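Local coordinates for chitosanase (Gynuella sunshinyii YC6258, PDB 6X2Q), which probably hydrolyses chitosan as a family 46 glycoside hydrolase and holds glucosamine units of a chitosan oligosaccharide in its cleft, at residues A[190-194]-A[203-207]; A[181-186]-A[214-218]; A[59-64]-A[103-109]; A[26-30]-A[97-101]; A[9-14]-A[239-243]. All coordinates share one frame; numbering follows the deposited sequence.

Contact 1. Residues A[190-194]-A[203-207]. With GCS (2-amino-2-deoxy-beta-D-glucopyranose), chain C.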
# COMPACT_ATOMS: atom_id res chain seq x y z
N GLN A 190 0.46 1.71 -16.40
CA GLN A 190 -0.68 1.64 -17.31
C GLN A 190 -1.98 1.43 -16.55
O GLN A 190 -3.02 2.00 -16.90
CB GLN A 190 -0.47 0.53 -18.33
CG GLN A 190 0.47 0.91 -19.47
CD GLN A 190 1.06 -0.30 -20.17
OE1 GLN A 190 0.46 -1.37 -20.19
NE2 GLN A 190 2.24 -0.13 -20.74
N VAL A 191 -1.94 0.60 -15.49
CA VAL A 191 -3.15 0.36 -14.70
C VAL A 191 -3.53 1.60 -13.91
O VAL A 191 -4.72 1.94 -13.80
CB VAL A 191 -2.96 -0.87 -13.79
CG1 VAL A 191 -3.99 -0.90 -12.64
CG2 VAL A 191 -2.96 -2.20 -14.58
N LEU A 192 -2.54 2.29 -13.33
CA LEU A 192 -2.85 3.51 -12.59
C LEU A 192 -3.45 4.58 -13.52
O LEU A 192 -4.36 5.31 -13.12
CB LEU A 192 -1.59 4.03 -11.89
CG LEU A 192 -1.11 3.20 -10.67
CD1 LEU A 192 0.23 3.72 -10.10
CD2 LEU A 192 -2.20 3.09 -9.55
N ARG A 193 -2.95 4.67 -14.76
CA ARG A 193 -3.49 5.64 -15.72
C ARG A 193 -4.85 5.21 -16.25
O ARG A 193 -5.68 6.06 -16.58
CB ARG A 193 -2.53 5.82 -16.90
CG ARG A 193 -1.30 6.68 -16.62
CD ARG A 193 -1.12 7.81 -17.64
NE ARG A 193 0.08 8.60 -17.35
CZ ARG A 193 0.20 9.45 -16.34
NH1 ARG A 193 -0.82 9.66 -15.51
NH2 ARG A 193 1.34 10.11 -16.14
N HIS A 194 -5.09 3.90 -16.35
CA HIS A 194 -6.30 3.38 -17.00
C HIS A 194 -6.88 2.24 -16.20
O HIS A 194 -6.95 1.10 -16.68
CB HIS A 194 -5.99 2.94 -18.43
CG HIS A 194 -5.56 4.08 -19.30
ND1 HIS A 194 -4.31 4.13 -19.89
CD2 HIS A 194 -6.19 5.23 -19.62
CE1 HIS A 194 -4.21 5.26 -20.56
NE2 HIS A 194 -5.33 5.95 -20.42
N GLU A 203 -7.78 9.53 -8.63
CA GLU A 203 -6.85 9.25 -7.54
C GLU A 203 -5.60 8.56 -8.06
O GLU A 203 -4.48 9.01 -7.81
CB GLU A 203 -7.54 8.37 -6.49
CG GLU A 203 -8.00 9.10 -5.26
CD GLU A 203 -6.86 9.57 -4.38
OE1 GLU A 203 -6.58 10.79 -4.38
OE2 GLU A 203 -6.26 8.73 -3.69
N TRP A 204 -5.78 7.47 -8.80
CA TRP A 204 -4.64 6.66 -9.20
C TRP A 204 -3.81 7.35 -10.28
O TRP A 204 -2.57 7.31 -10.25
CB TRP A 204 -5.12 5.30 -9.67
CG TRP A 204 -5.36 4.35 -8.55
CD1 TRP A 204 -5.37 4.63 -7.21
CD2 TRP A 204 -5.62 2.95 -8.67
NE1 TRP A 204 -5.63 3.49 -6.48
CE2 TRP A 204 -5.78 2.44 -7.36
CE3 TRP A 204 -5.73 2.07 -9.75
CZ2 TRP A 204 -6.04 1.09 -7.11
CZ3 TRP A 204 -5.98 0.73 -9.51
CH2 TRP A 204 -6.14 0.25 -8.20
N SER A 205 -4.47 7.99 -11.25
CA SER A 205 -3.75 8.66 -12.33
C SER A 205 -2.76 9.69 -11.79
O SER A 205 -1.63 9.79 -12.28
CB SER A 205 -4.74 9.32 -13.29
OG SER A 205 -4.03 9.87 -14.39
N GLU A 206 -3.15 10.45 -10.77
CA GLU A 206 -2.25 11.44 -10.18
C GLU A 206 -1.16 10.81 -9.32
O GLU A 206 -0.34 11.55 -8.76
CB GLU A 206 -3.06 12.42 -9.34
CG GLU A 206 -4.08 13.22 -10.13
CD GLU A 206 -4.51 14.49 -9.42
OE1 GLU A 206 -3.80 15.52 -9.57
OE2 GLU A 206 -5.54 14.47 -8.71
N SER A 207 -1.13 9.50 -9.16
CA SER A 207 -0.15 8.87 -8.28
C SER A 207 0.96 8.14 -9.03
O SER A 207 1.71 7.38 -8.41
CB SER A 207 -0.86 7.89 -7.34
OG SER A 207 -0.99 6.62 -7.97
C1 GCS C . -6.12 5.11 -1.57
C2 GCS C . -6.14 4.51 -3.08
C3 GCS C . -6.19 2.93 -2.75
C4 GCS C . -5.31 2.38 -1.58
C5 GCS C . -4.91 3.15 -0.30
C6 GCS C . -3.73 2.80 -0.03
N2 GCS C . -7.15 4.95 -3.86
O1 GCS C . -5.91 6.43 -1.83
O3 GCS C . -5.51 2.40 -3.91
O5 GCS C . -5.19 4.55 -0.71
O6 GCS C . -3.06 3.79 0.76
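The glucosamine pocket of this family 46 enzyme is backed here by the end of helix 177-193, whose L192 and V191 press on W204 of the short helix 201-205. L192 has the largest share of the contact: its CD2 stands 3.5 Å from W204 CD2, and the two side chains cross at about a right angle. V191 runs alongside the ring, its CG1 4.1 Å from W204 CZ3. With CG beside the backbone N (chi1 -83°), the indole turns its N-H edge to the sugar, and W204 NE1 donates to O3 of the bound GCS at 2.8 Å with an angle of 149°. E203 OE2 accepts a weak bond from O1 of the same sugar, which D35 and the carbonyl of Q146 also hold. Next to L192 CD1, S207 OG donates in the carbonyl plane to W204 O at 2.9 Å and is bonded to Q146 as well. At the outer side R193 NH1 reaches S205 O only weakly, at 3.3 Å and 123°. Were W204 an alanine, the sugar O3 would probably lose its N-H donor and a gap would open against L192 CD2. The chemistry implies a division of labour: the apolar carbons of L192 and V191 support the indole on one flank, consistent with its N-H being held ready to bond the sugar.

Contact 2. Residues A[181-186]-A[214-218]; sequences LKTFLK and LMKLL
L185 and M215, the two residues with most surface buried here, are the pair whose CA atoms come nearest across the contact, 6.8 Å apart. The segments of helix 177-193 and helix 209-219 run nearly antiparallel, at 160°, with axes 10.5 Å apart. M215 leaves its helix with CG anti to the backbone N (chi1 -177°) and then bends at chi2 and chi3, which carries CE back to within 3.7 Å of L185 CB. Its SD lies 3.8 Å from K182 CG, and CE also meets K186 CG, so the thioether rests on the aliphatic parts of two lysines whose ends lead away. L185 forks over the facing helix: CD1 approaches the backbone around M215, and CD2 meets L214 CB at 4.0 Å. L218, third in buried surface, sets CD2 3.9 Å from K182 CB and slides past L181 in the opposite direction. Cutting L185 back to an alanine would keep CB but would probably open a gap over the M215 backbone and beside L214. L181 and L218 both continue onto L135 of helix 134-147. The side chains meet through carbon and sulfur alone, which implies that apolar burial, rather than directed polar bonds, holds these helices together.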
# COMPACT_ATOMS: atom_id res chain seq x y z
N LEU A 181 11.00 -6.94 -13.67
CA LEU A 181 10.63 -5.79 -12.86
C LEU A 181 10.29 -4.58 -13.72
O LEU A 181 9.34 -3.85 -13.41
CB LEU A 181 11.77 -5.45 -11.87
CG LEU A 181 11.54 -4.26 -10.91
CD1 LEU A 181 10.22 -4.40 -10.17
CD2 LEU A 181 12.70 -4.04 -9.94
N LYS A 182 11.04 -4.35 -14.80
CA LYS A 182 10.74 -3.20 -15.64
C LYS A 182 9.37 -3.34 -16.30
O LYS A 182 8.59 -2.38 -16.37
CB LYS A 182 11.84 -3.03 -16.69
CG LYS A 182 11.92 -1.64 -17.28
CD LYS A 182 12.37 -1.68 -18.72
CE LYS A 182 13.61 -0.81 -18.97
NZ LYS A 182 13.81 -0.58 -20.45
N THR A 183 9.06 -4.55 -16.76
CA THR A 183 7.75 -4.83 -17.32
C THR A 183 6.65 -4.61 -16.28
O THR A 183 5.61 -4.02 -16.58
CB THR A 183 7.74 -6.27 -17.84
OG1 THR A 183 8.81 -6.44 -18.78
CG2 THR A 183 6.44 -6.59 -18.52
N PHE A 184 6.88 -5.07 -15.04
CA PHE A 184 5.88 -4.89 -13.99
C PHE A 184 5.62 -3.42 -13.73
O PHE A 184 4.47 -3.00 -13.58
CB PHE A 184 6.34 -5.58 -12.69
CG PHE A 184 5.39 -5.35 -11.52
CD1 PHE A 184 4.25 -6.14 -11.36
CD2 PHE A 184 5.63 -4.34 -10.59
CE1 PHE A 184 3.40 -5.93 -10.29
CE2 PHE A 184 4.78 -4.13 -9.53
CZ PHE A 184 3.66 -4.92 -9.37
N LEU A 185 6.67 -2.60 -13.66
CA LEU A 185 6.48 -1.18 -13.41
C LEU A 185 5.71 -0.51 -14.54
O LEU A 185 4.84 0.34 -14.29
CB LEU A 185 7.84 -0.51 -13.19
CG LEU A 185 8.64 -1.01 -11.98
CD1 LEU A 185 10.02 -0.33 -11.92
CD2 LEU A 185 7.85 -0.83 -10.67
N LYS A 186 5.98 -0.90 -15.80
CA LYS A 186 5.28 -0.29 -16.93
C LYS A 186 3.81 -0.71 -16.94
O LYS A 186 2.93 0.10 -17.22
CB LYS A 186 5.95 -0.67 -18.24
CG LYS A 186 7.32 -0.01 -18.42
CD LYS A 186 7.83 -0.11 -19.84
CE LYS A 186 8.15 -1.54 -20.21
NZ LYS A 186 7.54 -1.85 -21.54
N LEU A 214 10.26 4.29 -8.53
CA LEU A 214 10.80 2.94 -8.56
C LEU A 214 11.55 2.66 -9.86
O LEU A 214 12.58 1.97 -9.85
CB LEU A 214 9.67 1.93 -8.36
CG LEU A 214 8.86 2.02 -7.06
CD1 LEU A 214 7.57 1.21 -7.17
CD2 LEU A 214 9.70 1.56 -5.89
N MET A 215 11.04 3.16 -10.99
CA MET A 215 11.75 3.01 -12.25
C MET A 215 13.09 3.74 -12.23
O MET A 215 14.08 3.24 -12.78
CB MET A 215 10.88 3.53 -13.41
CG MET A 215 11.50 3.35 -14.77
SD MET A 215 11.56 1.61 -15.27
CE MET A 215 9.85 1.31 -15.71
N LYS A 216 13.14 4.92 -11.61
CA LYS A 216 14.38 5.67 -11.51
C LYS A 216 15.43 4.87 -10.73
O LYS A 216 16.58 4.71 -11.18
CB LYS A 216 14.10 7.03 -10.87
CG LYS A 216 15.31 7.96 -10.70
CD LYS A 216 15.05 9.08 -9.67
CE LYS A 216 15.29 8.62 -8.20
NZ LYS A 216 15.32 9.76 -7.21
N LEU A 217 15.04 4.31 -9.57
CA LEU A 217 15.95 3.45 -8.81
C LEU A 217 16.40 2.27 -9.65
O LEU A 217 17.57 1.87 -9.59
CB LEU A 217 15.28 2.96 -7.52
CG LEU A 217 14.83 4.04 -6.53
CD1 LEU A 217 14.23 3.43 -5.27
CD2 LEU A 217 15.99 4.96 -6.17
N LEU A 218 15.49 1.68 -10.43
CA LEU A 218 15.89 0.55 -11.26
C LEU A 218 16.89 0.99 -12.33
O LEU A 218 17.90 0.31 -12.55
CB LEU A 218 14.66 -0.10 -11.89
CG LEU A 218 14.95 -1.23 -12.89
CD1 LEU A 218 15.78 -2.35 -12.23
CD2 LEU A 218 13.65 -1.79 -13.44

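Contact 3. Residues A[59-64]-A[103-109]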
# COMPACT_ATOMS: atom_id res chain seq x y z
N ARG A 59 -10.00 -5.71 15.58
CA ARG A 59 -8.91 -6.24 16.39
C ARG A 59 -8.64 -5.34 17.58
O ARG A 59 -8.39 -5.82 18.69
CB ARG A 59 -7.66 -6.42 15.54
CG ARG A 59 -7.91 -7.39 14.41
CD ARG A 59 -6.67 -7.66 13.61
NE ARG A 59 -5.71 -8.41 14.39
CZ ARG A 59 -4.59 -8.91 13.88
NH1 ARG A 59 -4.33 -8.74 12.59
NH2 ARG A 59 -3.75 -9.58 14.65
N TYR A 60 -8.71 -4.03 17.38
CA TYR A 60 -8.48 -3.11 18.49
C TYR A 60 -9.55 -3.27 19.55
O TYR A 60 -9.26 -3.19 20.75
CB TYR A 60 -8.44 -1.69 17.97
CG TYR A 60 -8.14 -0.63 19.01
CD1 TYR A 60 -6.95 -0.65 19.73
CD2 TYR A 60 -9.05 0.39 19.26
CE1 TYR A 60 -6.67 0.33 20.68
CE2 TYR A 60 -8.79 1.37 20.21
CZ TYR A 60 -7.61 1.34 20.93
OH TYR A 60 -7.34 2.32 21.87
N SER A 61 -10.78 -3.54 19.13
CA SER A 61 -11.89 -3.64 20.07
C SER A 61 -11.82 -4.92 20.87
O SER A 61 -12.36 -4.98 21.99
CB SER A 61 -13.21 -3.55 19.31
OG SER A 61 -13.38 -2.22 18.84
N ARG A 62 -11.16 -5.95 20.34
CA ARG A 62 -10.92 -7.13 21.16
C ARG A 62 -9.87 -6.85 22.23
O ARG A 62 -9.94 -7.42 23.32
CB ARG A 62 -10.55 -8.31 20.26
CG ARG A 62 -10.49 -9.62 21.00
CD ARG A 62 -11.86 -10.30 21.09
NE ARG A 62 -11.80 -11.53 21.88
CZ ARG A 62 -11.73 -11.57 23.21
NH1 ARG A 62 -11.67 -12.74 23.83
NH2 ARG A 62 -11.70 -10.43 23.92
N LEU A 63 -8.92 -5.96 21.97
CA LEU A 63 -7.93 -5.58 22.98
C LEU A 63 -8.49 -4.58 23.97
O LEU A 63 -8.06 -4.54 25.13
CB LEU A 63 -6.68 -4.98 22.34
CG LEU A 63 -5.89 -5.73 21.26
CD1 LEU A 63 -4.79 -4.83 20.72
CD2 LEU A 63 -5.28 -7.02 21.78
N ARG A 64 -9.44 -3.75 23.53
CA ARG A 64 -9.96 -2.65 24.34
C ARG A 64 -11.44 -2.44 24.04
O ARG A 64 -11.82 -1.53 23.29
CB ARG A 64 -9.17 -1.37 24.09
CG ARG A 64 -9.46 -0.30 25.10
CD ARG A 64 -8.84 1.00 24.69
NE ARG A 64 -9.19 2.06 25.63
CZ ARG A 64 -8.64 3.26 25.60
NH1 ARG A 64 -7.72 3.53 24.69
NH2 ARG A 64 -9.01 4.19 26.46
N ASN A 103 -2.69 6.33 20.72
CA ASN A 103 -2.43 5.17 21.56
C ASN A 103 -1.47 4.23 20.84
O ASN A 103 -1.85 3.68 19.79
CB ASN A 103 -3.74 4.45 21.86
CG ASN A 103 -3.55 3.20 22.71
OD1 ASN A 103 -2.43 2.80 23.03
ND2 ASN A 103 -4.66 2.58 23.10
N PRO A 104 -0.26 3.98 21.36
CA PRO A 104 0.67 3.07 20.67
C PRO A 104 0.07 1.71 20.39
O PRO A 104 0.52 1.03 19.45
CB PRO A 104 1.85 2.95 21.65
CG PRO A 104 1.62 3.98 22.71
CD PRO A 104 0.18 4.30 22.73
N VAL A 105 -0.92 1.28 21.17
CA VAL A 105 -1.50 -0.04 20.95
C VAL A 105 -2.34 -0.05 19.68
O VAL A 105 -2.36 -1.04 18.95
CB VAL A 105 -2.32 -0.49 22.18
CG1 VAL A 105 -2.93 -1.86 21.92
CG2 VAL A 105 -1.46 -0.50 23.45
N PHE A 106 -3.06 1.05 19.42
CA PHE A 106 -3.80 1.19 18.17
C PHE A 106 -2.86 1.21 16.98
O PHE A 106 -3.10 0.52 15.98
CB PHE A 106 -4.65 2.46 18.19
CG PHE A 106 -5.57 2.59 17.00
CD1 PHE A 106 -6.56 1.66 16.76
CD2 PHE A 106 -5.44 3.66 16.14
CE1 PHE A 106 -7.40 1.78 15.67
CE2 PHE A 106 -6.29 3.79 15.04
CZ PHE A 106 -7.26 2.85 14.80
N ARG A 107 -1.78 1.99 17.07
CA ARG A 107 -0.76 1.99 16.02
C ARG A 107 -0.20 0.59 15.81
O ARG A 107 0.02 0.17 14.67
CB ARG A 107 0.35 2.98 16.37
CG ARG A 107 -0.21 4.40 16.61
CD ARG A 107 0.83 5.48 16.38
NE ARG A 107 1.92 5.42 17.35
CZ ARG A 107 1.88 5.95 18.57
NH1 ARG A 107 0.80 6.60 19.00
NH2 ARG A 107 2.92 5.85 19.38
N GLN A 108 -0.02 -0.16 16.90
CA GLN A 108 0.49 -1.52 16.79
C GLN A 108 -0.47 -2.41 16.01
O GLN A 108 -0.05 -3.22 15.18
CB GLN A 108 0.76 -2.10 18.19
CG GLN A 108 1.29 -3.54 18.20
CD GLN A 108 2.64 -3.67 17.48
OE1 GLN A 108 3.61 -3.03 17.85
NE2 GLN A 108 2.68 -4.51 16.45
N VAL A 109 -1.78 -2.27 16.26
CA VAL A 109 -2.78 -3.01 15.49
C VAL A 109 -2.66 -2.69 14.00
O VAL A 109 -2.74 -3.58 13.15
CB VAL A 109 -4.20 -2.72 16.02
CG1 VAL A 109 -5.27 -3.34 15.11
CG2 VAL A 109 -4.37 -3.24 17.45
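Y60 and F106 form the apolar centre as a T-shaped pair, the edge of F106 directed at the face of Y60. The evidence is a centroid separation of 4.9 Å with planes at 68°, and F106 CD1 lying 3.6 Å from Y60 CG. F106 CB adds a CH-pi contact over the same ring, 4.2 Å from the Y60 centroid. Y60, its CG anti to the backbone N (chi1 -178°), reaches straight across to helix 104-129, and F106 crosses it at about a right angle. Around this pair comes an aliphatic border: L63 CD1 is 3.7 Å from V109 CG2 and equally near V105 CG1, while V109 CG1 packs on the CB of R59.

The polar edge gathers on the Y60 hydroxyl. N103 ND2 donates to Y60 OH at 3.0 Å, approaching near the plane of the phenol ring, although the hydroxyl is tilted from the amide plane. R64 NH1, at the end of a side chain extended from CG to NE, gives the same oxygen a second bond of 3.1 Å. Two donors thus grip one hydroxyl, which probably limits the movement of the ring. The other end of the N103 amide is also engaged: as N-cap, its OD1 accepts from V105 N at 2.8 Å, with the donor above the carbonyl plane.

The contact joins helix 52-63 near its C-terminal end to the first turns of helix 104-129, the segments crossing at 140° with axes 10.0 Å apart. F106 continues inward onto V56 and meets W97 of helix 93-100 edge-to-face.

Contact 4. Residues A[26-30]-A[97-101]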
# COMPACT_ATOMS: atom_id res chain seq x y z
N GLN A 26 1.77 7.86 8.58
CA GLN A 26 0.59 8.66 8.94
C GLN A 26 -0.45 7.76 9.61
O GLN A 26 -1.46 7.38 9.02
CB GLN A 26 0.03 9.38 7.72
CG GLN A 26 0.99 10.41 7.10
CD GLN A 26 1.46 11.44 8.11
OE1 GLN A 26 0.70 12.33 8.51
NE2 GLN A 26 2.71 11.31 8.54
N TYR A 27 -0.18 7.39 10.86
CA TYR A 27 -1.12 6.56 11.60
C TYR A 27 -2.45 7.29 11.81
O TYR A 27 -3.52 6.67 11.76
CB TYR A 27 -0.52 6.15 12.95
CG TYR A 27 0.58 5.10 12.90
CD1 TYR A 27 0.27 3.74 12.93
CD2 TYR A 27 1.92 5.47 12.86
CE1 TYR A 27 1.26 2.77 12.89
CE2 TYR A 27 2.93 4.51 12.82
CZ TYR A 27 2.60 3.16 12.84
OH TYR A 27 3.60 2.19 12.81
N GLY A 28 -2.39 8.60 12.07
CA GLY A 28 -3.56 9.40 12.38
C GLY A 28 -4.31 9.97 11.19
O GLY A 28 -5.28 10.72 11.37
N TYR A 29 -3.89 9.65 9.98
CA TYR A 29 -4.52 10.18 8.78
C TYR A 29 -5.90 9.55 8.60
O TYR A 29 -6.07 8.34 8.79
CB TYR A 29 -3.62 9.89 7.56
CG TYR A 29 -4.19 10.25 6.20
CD1 TYR A 29 -5.19 9.47 5.61
CD2 TYR A 29 -3.70 11.33 5.48
CE1 TYR A 29 -5.70 9.78 4.37
CE2 TYR A 29 -4.20 11.65 4.22
CZ TYR A 29 -5.20 10.86 3.68
OH TYR A 29 -5.73 11.15 2.44
N ALA A 30 -6.87 10.37 8.21
CA ALA A 30 -8.22 9.89 7.93
C ALA A 30 -8.92 10.91 7.05
O ALA A 30 -9.13 12.05 7.48
CB ALA A 30 -9.00 9.67 9.23
N TRP A 97 -10.53 8.32 14.73
CA TRP A 97 -9.36 7.60 14.25
C TRP A 97 -8.08 8.35 14.59
O TRP A 97 -7.11 7.76 15.08
CB TRP A 97 -9.45 7.37 12.74
CG TRP A 97 -8.31 6.54 12.21
CD1 TRP A 97 -7.03 6.94 12.00
CD2 TRP A 97 -8.37 5.15 11.87
NE1 TRP A 97 -6.28 5.89 11.52
CE2 TRP A 97 -7.08 4.78 11.44
CE3 TRP A 97 -9.38 4.19 11.86
CZ2 TRP A 97 -6.78 3.49 11.02
CZ3 TRP A 97 -9.09 2.91 11.44
CH2 TRP A 97 -7.79 2.56 11.03
N ALA A 98 -8.05 9.66 14.31
CA ALA A 98 -6.89 10.48 14.69
C ALA A 98 -6.61 10.38 16.19
O ALA A 98 -5.45 10.23 16.61
CB ALA A 98 -7.12 11.93 14.27
N ASP A 99 -7.65 10.45 17.02
CA ASP A 99 -7.40 10.38 18.46
C ASP A 99 -6.98 8.98 18.88
O ASP A 99 -6.03 8.82 19.65
CB ASP A 99 -8.63 10.85 19.24
CG ASP A 99 -8.93 12.34 19.03
OD1 ASP A 99 -7.96 13.12 18.92
OD2 ASP A 99 -10.12 12.72 19.00
N ALA A 100 -7.65 7.95 18.35
CA ALA A 100 -7.24 6.59 18.65
C ALA A 100 -5.76 6.37 18.32
O ALA A 100 -5.05 5.71 19.08
CB ALA A 100 -8.13 5.60 17.89
N SER A 101 -5.27 6.96 17.23
CA SER A 101 -3.88 6.83 16.79
C SER A 101 -2.87 7.42 17.76
O SER A 101 -1.66 7.24 17.56
CB SER A 101 -3.69 7.50 15.42
OG SER A 101 -4.55 6.91 14.46
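W97 opens the segment by sending its indole to the turn at 26-29. With CG anti to the backbone N (chi1 -175°), the N-H edge faces the Y27 carbonyl, and NE1 donates to Y27 O at 2.9 Å with an angle of 145°. The oxygen lies near the indole plane, and the donor sits almost in line with the carbonyl bond. Nearer the backbone on the same side chain, CD1 approaches Y29 O at 3.6 Å, while W97 CB packs on the CB of A30 at 4.2 Å. Next comes A98, whose CB touches G28 O at 3.6 Å; the CA atoms of G28 and A98, 4.2 Å apart, are the nearest CA pair across the contact. The piece being held is a type I beta turn from Q26 to Y29, which leads from helix 5-20 into the strand at 30-32, part of a three-stranded antiparallel sheet. S101 ends the walk. Its OG donates back to W97 O at 2.8 Å, from the opposite face of that carbonyl to S101 N, and lies 2.9 Å from Y27 O. S101 CB also rests against G28 CA at 3.6 Å. The phenol of Y27 leads away from this meeting, its hydroxyl bonded to D111 of helix 104-129.

Contact 5. Residues A[9-14]-A[239-243]; sequences LLADQI and ILPIR
L10 on helix 5-20 and P241, just beyond strand 238-240, bring the backbones nearest, with CA atoms 5.9 Å apart and a cis peptide bond between L240 and P241. L240 has the most surface covered. Its CD1 meets I14 CG1 at 3.5 Å, tighter than usual for two carbons, and its CB lies 3.6 Å from L10 CD1. That one methyl of L10 therefore sits at the junction of two residues, since it also comes within 3.8 Å of P241 CD. L9 CD2 is modelled 3.7 Å from P241 CB, though the placing of this side chain is doubtful. Q13 provides the polar element. Its CG sits beside the backbone N (chi1 -78°) and the chain beyond runs extended, which carries the amide past L240 to the backbone on the far side of the proline. There OE1 accepts from I242 N in a weak bond, long at 3.3 Å but nearly straight at 175°. L240 CD2 flanks the same oxygen at 3.8 Å. Behind the contact, L240 pairs through its backbone with I229 of the neighbouring strand, and L10 and I14 touch side chains of that strand. The chemistry implies that the C-terminal tail is held on the N-terminal helix mainly by aliphatic burial, with the glutamine oxygen taking up a backbone N-H where the chain leaves the strand.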
# COMPACT_ATOMS: atom_id res chain seq x y z
N LEU A 9 12.72 -0.37 7.03
CA LEU A 9 12.43 1.01 7.47
C LEU A 9 12.44 1.89 6.22
O LEU A 9 11.61 2.74 6.11
CB LEU A 9 13.49 1.45 8.47
CG LEU A 9 13.94 2.89 8.29
CD1 LEU A 9 13.26 3.79 9.30
CD2 LEU A 9 15.44 3.00 8.40
N LEU A 10 13.41 1.64 5.35
CA LEU A 10 13.55 2.32 4.07
C LEU A 10 12.29 2.16 3.22
O LEU A 10 11.73 3.15 2.75
CB LEU A 10 14.77 1.75 3.36
CG LEU A 10 15.80 2.61 2.64
CD1 LEU A 10 16.14 3.88 3.37
CD2 LEU A 10 17.02 1.77 2.50
N ALA A 11 11.83 0.92 3.04
CA ALA A 11 10.59 0.69 2.31
C ALA A 11 9.44 1.50 2.90
O ALA A 11 8.70 2.17 2.16
CB ALA A 11 10.25 -0.80 2.32
N ASP A 12 9.29 1.47 4.22
CA ASP A 12 8.18 2.18 4.85
C ASP A 12 8.29 3.68 4.64
O ASP A 12 7.28 4.35 4.41
CB ASP A 12 8.11 1.86 6.35
CG ASP A 12 7.69 0.43 6.63
OD1 ASP A 12 7.20 -0.24 5.69
OD2 ASP A 12 7.83 -0.02 7.79
N GLN A 13 9.50 4.22 4.72
CA GLN A 13 9.64 5.67 4.57
C GLN A 13 9.40 6.09 3.12
O GLN A 13 8.84 7.16 2.87
CB GLN A 13 11.01 6.12 5.06
CG GLN A 13 11.04 6.18 6.57
CD GLN A 13 12.40 6.50 7.16
OE1 GLN A 13 13.34 6.88 6.47
NE2 GLN A 13 12.50 6.37 8.47
N ILE A 14 9.79 5.24 2.17
CA ILE A 14 9.59 5.54 0.75
C ILE A 14 8.10 5.52 0.40
O ILE A 14 7.58 6.44 -0.24
CB ILE A 14 10.36 4.53 -0.13
CG1 ILE A 14 11.87 4.72 0.02
CG2 ILE A 14 9.94 4.65 -1.58
CD1 ILE A 14 12.69 3.60 -0.63
N ILE A 239 16.28 12.45 1.45
CA ILE A 239 17.40 11.52 1.49
C ILE A 239 17.12 10.53 2.62
O ILE A 239 16.92 10.93 3.78
CB ILE A 239 18.74 12.23 1.68
CG1 ILE A 239 19.00 13.19 0.52
CG2 ILE A 239 19.87 11.22 1.72
CD1 ILE A 239 19.30 12.48 -0.80
N LEU A 240 17.09 9.25 2.28
CA LEU A 240 16.72 8.18 3.19
C LEU A 240 17.90 7.24 3.39
O LEU A 240 18.72 7.06 2.49
CB LEU A 240 15.52 7.38 2.65
CG LEU A 240 14.37 8.28 2.21
CD1 LEU A 240 13.29 7.45 1.59
CD2 LEU A 240 13.84 9.07 3.40
N PRO A 241 18.02 6.62 4.58
CA PRO A 241 17.08 6.75 5.70
C PRO A 241 17.22 8.09 6.44
O PRO A 241 18.31 8.68 6.43
CB PRO A 241 17.47 5.58 6.62
CG PRO A 241 18.94 5.36 6.33
CD PRO A 241 19.14 5.72 4.88
N ILE A 242 16.13 8.57 7.02
CA ILE A 242 16.17 9.78 7.84
C ILE A 242 16.55 9.38 9.26
O ILE A 242 16.05 8.38 9.80
CB ILE A 242 14.82 10.53 7.80
CG1 ILE A 242 14.59 11.12 6.39
CG2 ILE A 242 14.78 11.63 8.85
CD1 ILE A 242 15.46 12.33 6.04
N ARG A 243 17.44 10.17 9.86
CA ARG A 243 18.13 9.84 11.10
C ARG A 243 17.95 10.93 12.15
O ARG A 243 17.82 12.11 11.81
CB ARG A 243 19.63 9.61 10.83
CG ARG A 243 20.46 10.86 10.44
CD ARG A 243 19.93 11.59 9.19
NE ARG A 243 20.97 12.26 8.42
CZ ARG A 243 21.52 13.43 8.75
NH1 ARG A 243 21.12 14.06 9.85
NH2 ARG A 243 22.46 13.96 7.99

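How the contacts relate
Contact 1 is the most buried and the one that holds the sugar; contacts 2 to 5 are partly buried. Contacts 1 and 2 share helix 177-193 and lie one inside the other along the chain, yet one ends in polar bonds to the ligand and the other is entirely apolar. Contacts 3 and 4, on the same side of the chain's centre, touch directly, R107 NH1 reaching S101 O at 2.9 Å, and both mix aromatic rings with hydrogen bonds. Contact 2 lies on the other side of the centre from both. Contact 5 joins the chain ends, and the other four fall within the loop it closes.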